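PDB 4F7K: laccase from Uncultured bacterium, which probably oxidises phenolic and related substrates while reducing oxygen to water, as multicopper oxidases of the laccase type do. Local coordinates for residues E5-A13 / P24-P35; I196-K207 / P219-P229. All coordinates share one frame; numbering follows the deposited sequence.

Contact 1 of 2, residues E5-A13 / P24-P35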
loop_
_atom_site.group_PDB
_atom_site.type_symbol
_atom_site.label_atom_id
_atom_site.label_comp_id
_atom_site.label_asym_id
_atom_site.label_seq_id
_atom_site.Cartn_x
_atom_site.Cartn_y
_atom_site.Cartn_z
ATOM N N GLU A 5 0.826 -4.355 21.296
ATOM C CA GLU A 5 1.725 -3.200 21.305
ATOM C C GLU A 5 2.458 -3.057 19.977
ATOM O O GLU A 5 2.978 -4.033 19.433
ATOM C CB GLU A 5 2.685 -3.209 22.485
ATOM C CG GLU A 5 2.132 -2.476 23.709
ATOM C CD GLU A 5 3.220 -2.088 24.731
ATOM O OE1 GLU A 5 4.441 -2.195 24.424
ATOM O OE2 GLU A 5 2.845 -1.665 25.854
ATOM N N LEU A 6 2.456 -1.839 19.453
ATOM C CA LEU A 6 3.133 -1.518 18.212
ATOM C C LEU A 6 4.145 -0.420 18.521
ATOM O O LEU A 6 3.777 0.759 18.670
ATOM C CB LEU A 6 2.134 -1.050 17.160
ATOM C CG LEU A 6 2.662 -0.745 15.769
ATOM C CD1 LEU A 6 3.269 -1.997 15.065
ATOM C CD2 LEU A 6 1.550 -0.146 14.938
ATOM N N VAL A 7 5.411 -0.816 18.672
ATOM C CA VAL A 7 6.412 0.110 19.164
ATOM C C VAL A 7 7.264 0.609 18.027
ATOM O O VAL A 7 7.991 -0.173 17.434
ATOM C CB VAL A 7 7.321 -0.509 20.257
ATOM C CG1 VAL A 7 8.117 0.596 20.947
ATOM C CG2 VAL A 7 6.475 -1.310 21.317
ATOM N N ALA A 8 7.140 1.893 17.702
ATOM C CA ALA A 8 8.036 2.533 16.735
ATOM C C ALA A 8 9.402 2.736 17.440
ATOM O O ALA A 8 9.465 3.375 18.497
ATOM C CB ALA A 8 7.429 3.864 16.222
ATOM N N GLN A 9 10.463 2.109 16.928
ATOM C CA GLN A 9 11.781 2.169 17.593
ATOM C C GLN A 9 12.970 2.000 16.642
ATOM O O GLN A 9 12.797 1.547 15.521
ATOM C CB GLN A 9 11.886 1.097 18.699
ATOM C CG GLN A 9 11.525 -0.308 18.138
ATOM C CD GLN A 9 11.379 -1.346 19.184
ATOM O OE1 GLN A 9 11.521 -1.076 20.397
ATOM N NE2 GLN A 9 11.112 -2.549 18.748
ATOM N N PRO A 10 14.204 2.322 17.117
ATOM C CA PRO A 10 15.362 1.978 16.277
ATOM C C PRO A 10 15.470 0.463 16.117
ATOM O O PRO A 10 15.251 -0.280 17.059
ATOM C CB PRO A 10 16.569 2.504 17.061
ATOM C CG PRO A 10 15.952 3.604 18.007
ATOM C CD PRO A 10 14.568 3.044 18.348
ATOM N N VAL A 11 15.852 0.008 14.941
ATOM C CA VAL A 11 15.939 -1.408 14.670
ATOM C C VAL A 11 17.033 -1.564 13.636
ATOM O O VAL A 11 17.591 -0.564 13.165
ATOM C CB VAL A 11 14.614 -1.877 14.016
ATOM C CG1 VAL A 11 13.401 -1.550 14.960
ATOM C CG2 VAL A 11 14.472 -1.204 12.590
ATOM N N ASN A 12 17.312 -2.812 13.268
ATOM C CA ASN A 12 18.217 -3.116 12.154
ATOM C C ASN A 12 17.488 -3.994 11.150
ATOM O O ASN A 12 16.607 -4.811 11.509
ATOM C CB ASN A 12 19.458 -3.849 12.621
ATOM C CG ASN A 12 20.284 -3.045 13.597
ATOM O OD1 ASN A 12 21.207 -2.280 13.212
ATOM N ND2 ASN A 12 20.006 -3.240 14.866
ATOM N N ALA A 13 17.850 -3.853 9.884
ATOM C CA ALA A 13 17.240 -4.709 8.879
ATOM C C ALA A 13 18.292 -5.214 7.947
ATOM O O ALA A 13 19.177 -4.456 7.557
ATOM C CB ALA A 13 16.201 -3.927 8.097
ATOM N N PRO A 24 20.849 0.173 9.854
ATOM C CA PRO A 24 20.152 0.773 10.990
ATOM C C PRO A 24 19.043 1.670 10.517
ATOM O O PRO A 24 19.225 2.380 9.533
ATOM C CB PRO A 24 21.259 1.582 11.714
ATOM C CG PRO A 24 22.373 1.741 10.684
ATOM C CD PRO A 24 22.272 0.573 9.775
ATOM N N MET A 25 17.859 1.548 11.127
ATOM C CA MET A 25 16.769 2.437 10.781
ATOM C C MET A 25 15.690 2.466 11.854
ATOM O O MET A 25 15.903 1.932 12.941
ATOM C CB MET A 25 16.174 2.071 9.418
ATOM C CG MET A 25 15.799 0.627 9.201
ATOM S SD MET A 25 15.971 0.375 7.387
ATOM C CE MET A 25 14.764 1.489 6.704
ATOM N N LEU A 26 14.546 3.078 11.541
ATOM C CA LEU A 26 13.367 3.010 12.445
ATOM C C LEU A 26 12.446 1.931 11.977
ATOM O O LEU A 26 12.260 1.767 10.792
ATOM C CB LEU A 26 12.647 4.380 12.599
ATOM C CG LEU A 26 13.518 5.593 12.985
ATOM C CD1 LEU A 26 12.679 6.871 12.982
ATOM C CD2 LEU A 26 14.270 5.437 14.347
ATOM N N GLY A 27 11.880 1.162 12.898
ATOM C CA GLY A 27 10.886 0.171 12.541
ATOM C C GLY A 27 9.930 -0.062 13.686
ATOM O O GLY A 27 9.845 0.745 14.628
ATOM N N PHE A 28 9.255 -1.206 13.651
ATOM C CA PHE A 28 8.232 -1.518 14.620
ATOM C C PHE A 28 8.565 -2.864 15.187
ATOM O O PHE A 28 8.779 -3.810 14.430
ATOM C CB PHE A 28 6.839 -1.645 13.939
ATOM C CG PHE A 28 6.205 -0.343 13.576
ATOM C CD1 PHE A 28 5.695 0.501 14.549
ATOM C CD2 PHE A 28 6.123 0.040 12.252
ATOM C CE1 PHE A 28 5.087 1.731 14.171
ATOM C CE2 PHE A 28 5.543 1.237 11.882
ATOM C CZ PHE A 28 5.005 2.067 12.833
ATOM N N ASN A 29 8.556 -2.965 16.502
ATOM C CA ASN A 29 8.691 -4.256 17.180
ATOM C C ASN A 29 9.954 -5.063 16.810
ATOM O O ASN A 29 9.884 -6.297 16.589
ATOM C CB ASN A 29 7.417 -5.106 16.971
ATOM C CG ASN A 29 6.237 -4.621 17.805
ATOM O OD1 ASN A 29 6.291 -3.585 18.449
ATOM N ND2 ASN A 29 5.172 -5.385 17.812
ATOM N N GLY A 30 11.088 -4.367 16.725
ATOM C CA GLY A 30 12.407 -5.028 16.581
ATOM C C GLY A 30 12.779 -5.289 15.122
ATOM O O GLY A 30 13.798 -5.911 14.860
ATOM N N GLY A 31 11.962 -4.808 14.168
ATOM C CA GLY A 31 12.243 -5.056 12.721
ATOM C C GLY A 31 11.604 -4.061 11.770
ATOM O O GLY A 31 10.803 -3.226 12.190
ATOM N N THR A 32 11.999 -4.125 10.498
ATOM C CA THR A 32 11.292 -3.480 9.402
ATOM C C THR A 32 11.336 -4.397 8.160
ATOM O O THR A 32 12.368 -4.941 7.839
ATOM C CB THR A 32 11.790 -2.060 9.055
ATOM O OG1 THR A 32 11.006 -1.559 7.957
ATOM C CG2 THR A 32 13.233 -2.041 8.646
ATOM N N PRO A 33 10.197 -4.642 7.512
ATOM C CA PRO A 33 8.843 -4.211 7.818
ATOM C C PRO A 33 8.404 -4.526 9.236
ATOM O O PRO A 33 8.891 -5.459 9.832
ATOM C CB PRO A 33 7.976 -5.015 6.817
ATOM C CG PRO A 33 8.907 -5.218 5.643
ATOM C CD PRO A 33 10.263 -5.458 6.292
ATOM N N GLY A 34 7.447 -3.759 9.764
ATOM C CA GLY A 34 6.840 -4.155 11.038
ATOM C C GLY A 34 6.028 -5.442 10.888
ATOM O O GLY A 34 5.833 -5.962 9.744
ATOM N N PRO A 35 5.512 -5.949 12.025
ATOM C CA PRO A 35 4.677 -7.143 12.090
ATOM C C PRO A 35 3.455 -7.067 11.177
ATOM O O PRO A 35 2.937 -5.974 10.963
ATOM C CB PRO A 35 4.183 -7.145 13.552
ATOM C CG PRO A 35 4.211 -5.669 13.943
ATOM C CD PRO A 35 5.455 -5.162 13.277
HETATM O O HOH W 1 14.386 -6.033 10.544
HETATM O O HOH W 2 16.218 -5.027 15.178
#
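Leu6 and Phe28 meet on the inner side of an antiparallel beta hairpin, strands 4-13 and 23-28, at the edge of a mixed sheet in the first cupredoxin-like domain. Packing is tight here. Leu6 has its CG anti to the backbone N (chi1 -177°), which brings the branch point to 3.5 Å from Phe28 CD1. Ala8 CB sits 3.8 Å from Phe28 CE1. Phe49 of strand 44-51 touches Phe28 as well, and Tyr101 meets its ring edge-to-face.

The backbones pair closely. Gln9 and Gly27 form a hydrogen-bonded pair, with Gly27 N to Gln9 O at 2.8 Å and almost straight. Val11 and Met25 form the next such pair. Val11 also packs its methyls over the main chain: CG2 is 3.5 Å from Gly27 N, and CG1 lies against Gly31 N. Gly27, with no side chain, lets Val11 CG2 and Gly31 O come close. Ala13 CB closes this row on Thr32 CG2, while Thr32 OG1 bonds to Gly114 O.

The looser end, around Pro10, Asn12 and Pro24, is wetter. These three are exposed and touch their partners lightly. Two waters tie the Asn12 backbone to the turn and the residue after it, one between Asn12 N and Gly30 O, the other between Asn12 O and Thr32 N.

Exposed Asn29, in the type I' turn 28-31, grips the opposite strand with its side-chain amide. Its OD1 accepts from Val7 N at 2.9 Å. Its ND2 donates to Glu5 O at 3.0 Å, with that oxygen only 3° out of the amide plane.

Contact 2 of 2, residues I196-K207 / P219-P229; sequences IFPVELEGVEGK and PQEFSGLILAP
Phe222 is the main bump of this contact. It fills a hollow formed by Leu201, Val204 and Gly206, where strand 197-202 turns into strand 204-211 in the second cupredoxin-like domain. Segment 219-229 leaves the hairpin 204-211/214-220 and crosses to pair antiparallel with strand 197-202. Phe222 CG lies between the backbone N and the carbonyl carbon (chi1 50°), and the ring is directed into the hollow. Leu201 CD2 lies over one ring face, 4.1 Å from the centroid of the Phe222 ring and nearly on its normal, a CH-pi contact. Val204 O lies in plane at the edge, 3.6 Å from Phe222 CZ. Gly206 O approaches CE2 obliquely.

Next comes the type II turn 222-225. Glu200 is bent at chi2 and reaches back to it. Its OE2 accepts from Gly224 N through the syn lone pair, at 3.2 Å. A water links the same OE2 to Leu225 O, which also receives Val199 N.

Further on, Phe197 and Leu227 form a hydrogen-bonded pair. Ile196 CG2 presses on Ile226 CG2 at 3.4 Å, closer than usual for two carbons. On the other side of the sheet Val199 CG2 meets Leu227 CD1, and Leu188 backs Leu227.

At the far end Lys207 crosses Pro219 at about a right angle and runs alongside Glu221. Its CB rests 3.7 Å from Pro219 CB. With an alanine here the Glu221 carboxylate would probably lose its paired charge and the aliphatic chain beside it. Lys207 NZ also donates to Gly206 O, from above the carbonyl plane. It meets Glu221 OE1 at 2.8 Å in a salt bridge, on the syn side and 19° out of the carboxylate plane.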
loop_
_atom_site.group_PDB
_atom_site.type_symbol
_atom_site.label_atom_id
_atom_site.label_comp_id
_atom_site.label_asym_id
_atom_site.label_seq_id
_atom_site.Cartn_x
_atom_site.Cartn_y
_atom_site.Cartn_z
ATOM N N ILE A 196 7.725 4.281 -8.973
ATOM C CA ILE A 196 6.666 3.489 -9.559
ATOM C C ILE A 196 7.327 2.219 -10.082
ATOM O O ILE A 196 8.316 2.293 -10.812
ATOM C CB ILE A 196 5.993 4.216 -10.749
ATOM C CG1 ILE A 196 5.324 5.515 -10.302
ATOM C CG2 ILE A 196 4.965 3.320 -11.407
ATOM C CD1 ILE A 196 5.416 6.599 -11.392
ATOM N N PHE A 197 6.745 1.077 -9.750
ATOM C CA PHE A 197 7.281 -0.213 -10.125
ATOM C C PHE A 197 6.338 -0.946 -11.092
ATOM O O PHE A 197 5.234 -1.367 -10.694
ATOM C CB PHE A 197 7.458 -1.073 -8.862
ATOM C CG PHE A 197 8.612 -0.643 -7.979
ATOM C CD1 PHE A 197 9.921 -0.737 -8.438
ATOM C CD2 PHE A 197 8.383 -0.184 -6.686
ATOM C CE1 PHE A 197 10.993 -0.332 -7.640
ATOM C CE2 PHE A 197 9.450 0.210 -5.848
ATOM C CZ PHE A 197 10.765 0.130 -6.333
ATOM N N PRO A 198 6.767 -1.109 -12.364
ATOM C CA PRO A 198 6.145 -2.180 -13.139
ATOM C C PRO A 198 6.617 -3.477 -12.537
ATOM O O PRO A 198 7.794 -3.587 -12.154
ATOM C CB PRO A 198 6.746 -2.042 -14.543
ATOM C CG PRO A 198 7.818 -0.984 -14.472
ATOM C CD PRO A 198 7.948 -0.524 -13.025
ATOM N N VAL A 199 5.721 -4.445 -12.395
ATOM C CA VAL A 199 6.110 -5.716 -11.815
ATOM C C VAL A 199 5.679 -6.866 -12.709
ATOM O O VAL A 199 4.481 -7.108 -12.874
ATOM C CB VAL A 199 5.518 -5.947 -10.418
ATOM C CG1 VAL A 199 6.095 -7.234 -9.826
ATOM C CG2 VAL A 199 5.806 -4.736 -9.490
ATOM N N GLU A 200 6.662 -7.580 -13.246
ATOM C CA GLU A 200 6.406 -8.809 -14.008
ATOM C C GLU A 200 6.574 -10.039 -13.121
ATOM O O GLU A 200 7.599 -10.197 -12.433
ATOM C CB GLU A 200 7.335 -8.905 -15.204
ATOM C CG GLU A 200 6.994 -7.955 -16.319
ATOM C CD GLU A 200 5.559 -8.123 -16.861
ATOM O OE1 GLU A 200 5.036 -9.265 -16.891
ATOM O OE2 GLU A 200 4.953 -7.098 -17.266
ATOM N N LEU A 201 5.556 -10.891 -13.107
ATOM C CA LEU A 201 5.661 -12.165 -12.400
ATOM C C LEU A 201 6.233 -13.224 -13.284
ATOM O O LEU A 201 5.823 -13.349 -14.422
ATOM C CB LEU A 201 4.312 -12.629 -11.904
ATOM C CG LEU A 201 4.012 -12.302 -10.459
ATOM C CD1 LEU A 201 4.071 -10.845 -10.231
ATOM C CD2 LEU A 201 2.634 -12.810 -10.183
ATOM N N GLU A 202 7.173 -14.006 -12.768
ATOM C CA GLU A 202 7.672 -15.182 -13.505
ATOM C C GLU A 202 7.496 -16.468 -12.718
ATOM O O GLU A 202 7.487 -16.442 -11.491
ATOM C CB GLU A 202 9.126 -14.984 -13.904
ATOM C CG GLU A 202 9.286 -13.854 -14.918
ATOM C CD GLU A 202 10.698 -13.662 -15.374
ATOM O OE1 GLU A 202 11.589 -14.447 -14.976
ATOM O OE2 GLU A 202 10.914 -12.708 -16.144
ATOM N N GLY A 203 7.310 -17.583 -13.440
ATOM C CA GLY A 203 7.190 -18.919 -12.832
ATOM C C GLY A 203 5.824 -19.275 -12.284
ATOM O O GLY A 203 5.657 -20.313 -11.660
ATOM N N VAL A 204 4.842 -18.411 -12.505
ATOM C CA VAL A 204 3.497 -18.670 -12.026
ATOM C C VAL A 204 2.496 -18.304 -13.095
ATOM O O VAL A 204 2.799 -17.520 -14.000
ATOM C CB VAL A 204 3.116 -17.875 -10.734
ATOM C CG1 VAL A 204 3.964 -18.296 -9.558
ATOM C CG2 VAL A 204 3.188 -16.378 -10.978
ATOM N N GLU A 205 1.292 -18.852 -12.951
ATOM C CA GLU A 205 0.191 -18.570 -13.862
ATOM C C GLU A 205 -1.109 -18.377 -13.089
ATOM O O GLU A 205 -1.500 -19.220 -12.272
ATOM C CB GLU A 205 0.023 -19.708 -14.883
ATOM C CG GLU A 205 -0.717 -19.304 -16.149
ATOM C CD GLU A 205 -0.606 -20.342 -17.250
ATOM O OE1 GLU A 205 -0.890 -21.532 -16.987
ATOM O OE2 GLU A 205 -0.244 -19.962 -18.385
ATOM N N GLY A 206 -1.778 -17.268 -13.370
ATOM C CA GLY A 206 -3.025 -16.943 -12.706
ATOM C C GLY A 206 -3.404 -15.518 -13.014
ATOM O O GLY A 206 -3.143 -15.039 -14.125
ATOM N N LYS A 207 -3.978 -14.829 -12.025
ATOM C CA LYS A 207 -4.679 -13.570 -12.277
ATOM C C LYS A 207 -4.670 -12.587 -11.120
ATOM O O LYS A 207 -4.748 -12.984 -9.953
ATOM C CB LYS A 207 -6.154 -13.842 -12.623
ATOM C CG LYS A 207 -6.415 -14.847 -13.727
ATOM C CD LYS A 207 -6.143 -14.295 -15.126
ATOM C CE LYS A 207 -6.246 -15.449 -16.168
ATOM N NZ LYS A 207 -4.881 -16.052 -16.439
ATOM N N PRO A 219 -11.319 -11.455 -12.742
ATOM C CA PRO A 219 -9.870 -11.534 -12.553
ATOM C C PRO A 219 -9.142 -11.287 -13.877
ATOM O O PRO A 219 -9.645 -11.645 -14.933
ATOM C CB PRO A 219 -9.661 -12.963 -12.049
ATOM C CG PRO A 219 -10.988 -13.349 -11.445
ATOM C CD PRO A 219 -11.988 -12.713 -12.354
ATOM N N GLN A 220 -7.985 -10.638 -13.812
ATOM C CA GLN A 220 -7.333 -10.137 -15.030
ATOM C C GLN A 220 -5.929 -10.662 -15.118
ATOM O O GLN A 220 -5.313 -10.963 -14.090
ATOM C CB GLN A 220 -7.302 -8.598 -15.032
ATOM C CG GLN A 220 -8.648 -7.980 -14.658
ATOM C CD GLN A 220 -8.641 -6.465 -14.528
ATOM O OE1 GLN A 220 -7.703 -5.856 -13.978
ATOM N NE2 GLN A 220 -9.723 -5.842 -15.018
ATOM N N GLU A 221 -5.421 -10.756 -16.345
ATOM C CA GLU A 221 -4.013 -11.077 -16.581
ATOM C C GLU A 221 -3.146 -10.101 -15.788
ATOM O O GLU A 221 -3.530 -8.945 -15.567
ATOM C CB GLU A 221 -3.669 -11.017 -18.078
ATOM C CG GLU A 221 -4.670 -11.714 -19.021
ATOM C CD GLU A 221 -5.038 -13.145 -18.595
ATOM O OE1 GLU A 221 -4.173 -13.870 -18.034
ATOM O OE2 GLU A 221 -6.209 -13.548 -18.838
ATOM N N PHE A 222 -1.990 -10.571 -15.331
ATOM C CA PHE A 222 -1.133 -9.723 -14.503
ATOM C C PHE A 222 -0.013 -9.088 -15.339
ATOM O O PHE A 222 0.697 -8.211 -14.874
ATOM C CB PHE A 222 -0.626 -10.445 -13.255
ATOM C CG PHE A 222 -0.016 -11.797 -13.513
ATOM C CD1 PHE A 222 1.144 -11.931 -14.278
ATOM C CD2 PHE A 222 -0.579 -12.935 -12.947
ATOM C CE1 PHE A 222 1.726 -13.178 -14.490
ATOM C CE2 PHE A 222 -0.006 -14.187 -13.141
ATOM C CZ PHE A 222 1.149 -14.308 -13.922
ATOM N N SER A 223 0.114 -9.530 -16.584
ATOM C CA SER A 223 1.004 -8.905 -17.549
ATOM C C SER A 223 0.774 -7.390 -17.653
ATOM O O SER A 223 -0.364 -6.920 -17.623
ATOM C CB SER A 223 0.811 -9.551 -18.919
ATOM O OG SER A 223 1.718 -8.993 -19.844
ATOM N N GLY A 224 1.868 -6.635 -17.770
ATOM C CA GLY A 224 1.815 -5.179 -17.754
ATOM C C GLY A 224 1.475 -4.537 -16.409
ATOM O O GLY A 224 1.316 -3.332 -16.349
ATOM N N LEU A 225 1.376 -5.320 -15.327
ATOM C CA LEU A 225 1.056 -4.755 -13.991
ATOM C C LEU A 225 1.996 -3.623 -13.576
ATOM O O LEU A 225 3.221 -3.777 -13.620
ATOM C CB LEU A 225 1.058 -5.821 -12.886
ATOM C CG LEU A 225 0.685 -5.381 -11.456
ATOM C CD1 LEU A 225 -0.786 -4.968 -11.316
ATOM C CD2 LEU A 225 1.001 -6.534 -10.489
ATOM N N ILE A 226 1.409 -2.494 -13.175
ATOM C CA ILE A 226 2.178 -1.398 -12.605
ATOM C C ILE A 226 1.634 -1.010 -11.247
ATOM O O ILE A 226 0.422 -0.863 -11.093
ATOM C CB ILE A 226 2.134 -0.137 -13.498
ATOM C CG1 ILE A 226 2.760 -0.415 -14.862
ATOM C CG2 ILE A 226 2.855 1.006 -12.810
ATOM C CD1 ILE A 226 2.198 0.465 -15.996
ATOM N N LEU A 227 2.526 -0.869 -10.269
ATOM C CA LEU A 227 2.142 -0.367 -8.955
ATOM C C LEU A 227 2.780 0.967 -8.676
ATOM O O LEU A 227 4.018 1.078 -8.640
ATOM C CB LEU A 227 2.494 -1.365 -7.843
ATOM C CG LEU A 227 1.857 -2.747 -7.975
ATOM C CD1 LEU A 227 2.584 -3.671 -7.021
ATOM C CD2 LEU A 227 0.334 -2.714 -7.695
ATOM N N ALA A 228 1.944 1.998 -8.525
ATOM C CA ALA A 228 2.441 3.274 -8.034
ATOM C C ALA A 228 2.638 3.203 -6.514
ATOM O O ALA A 228 2.190 2.246 -5.876
ATOM C CB ALA A 228 1.509 4.426 -8.429
ATOM N N PRO A 229 3.295 4.218 -5.923
ATOM C CA PRO A 229 3.535 4.211 -4.474
ATOM C C PRO A 229 2.260 3.919 -3.683
ATOM O O PRO A 229 1.251 4.520 -3.986
ATOM C CB PRO A 229 4.021 5.660 -4.178
ATOM C CG PRO A 229 4.636 6.095 -5.463
ATOM C CD PRO A 229 3.938 5.364 -6.593
HETATM O O HOH W 3 4.509 -4.642 -15.740
#

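In the fold
Contact 1 closes before contact 2 opens, so the two follow in series along the chain. Their centres are 29 Å apart, and their nearest atoms are about 13 Å apart without touching. They share no sheet. Contact 1 forms the edge of the sheet of strands 23-28, 4-13, 44-51 and 86-92. Contact 2 spans two sheets: strands 204-211 and 214-220 end the six-stranded one, while 226-227 and 197-202 belong to the four-stranded one. The contacts probably sit in successive cupredoxin-like domains, as expected of a multicopper oxidase. Contact 1 finishes a sheet edge, whereas contact 2 ties together the two sheets of its beta sandwich.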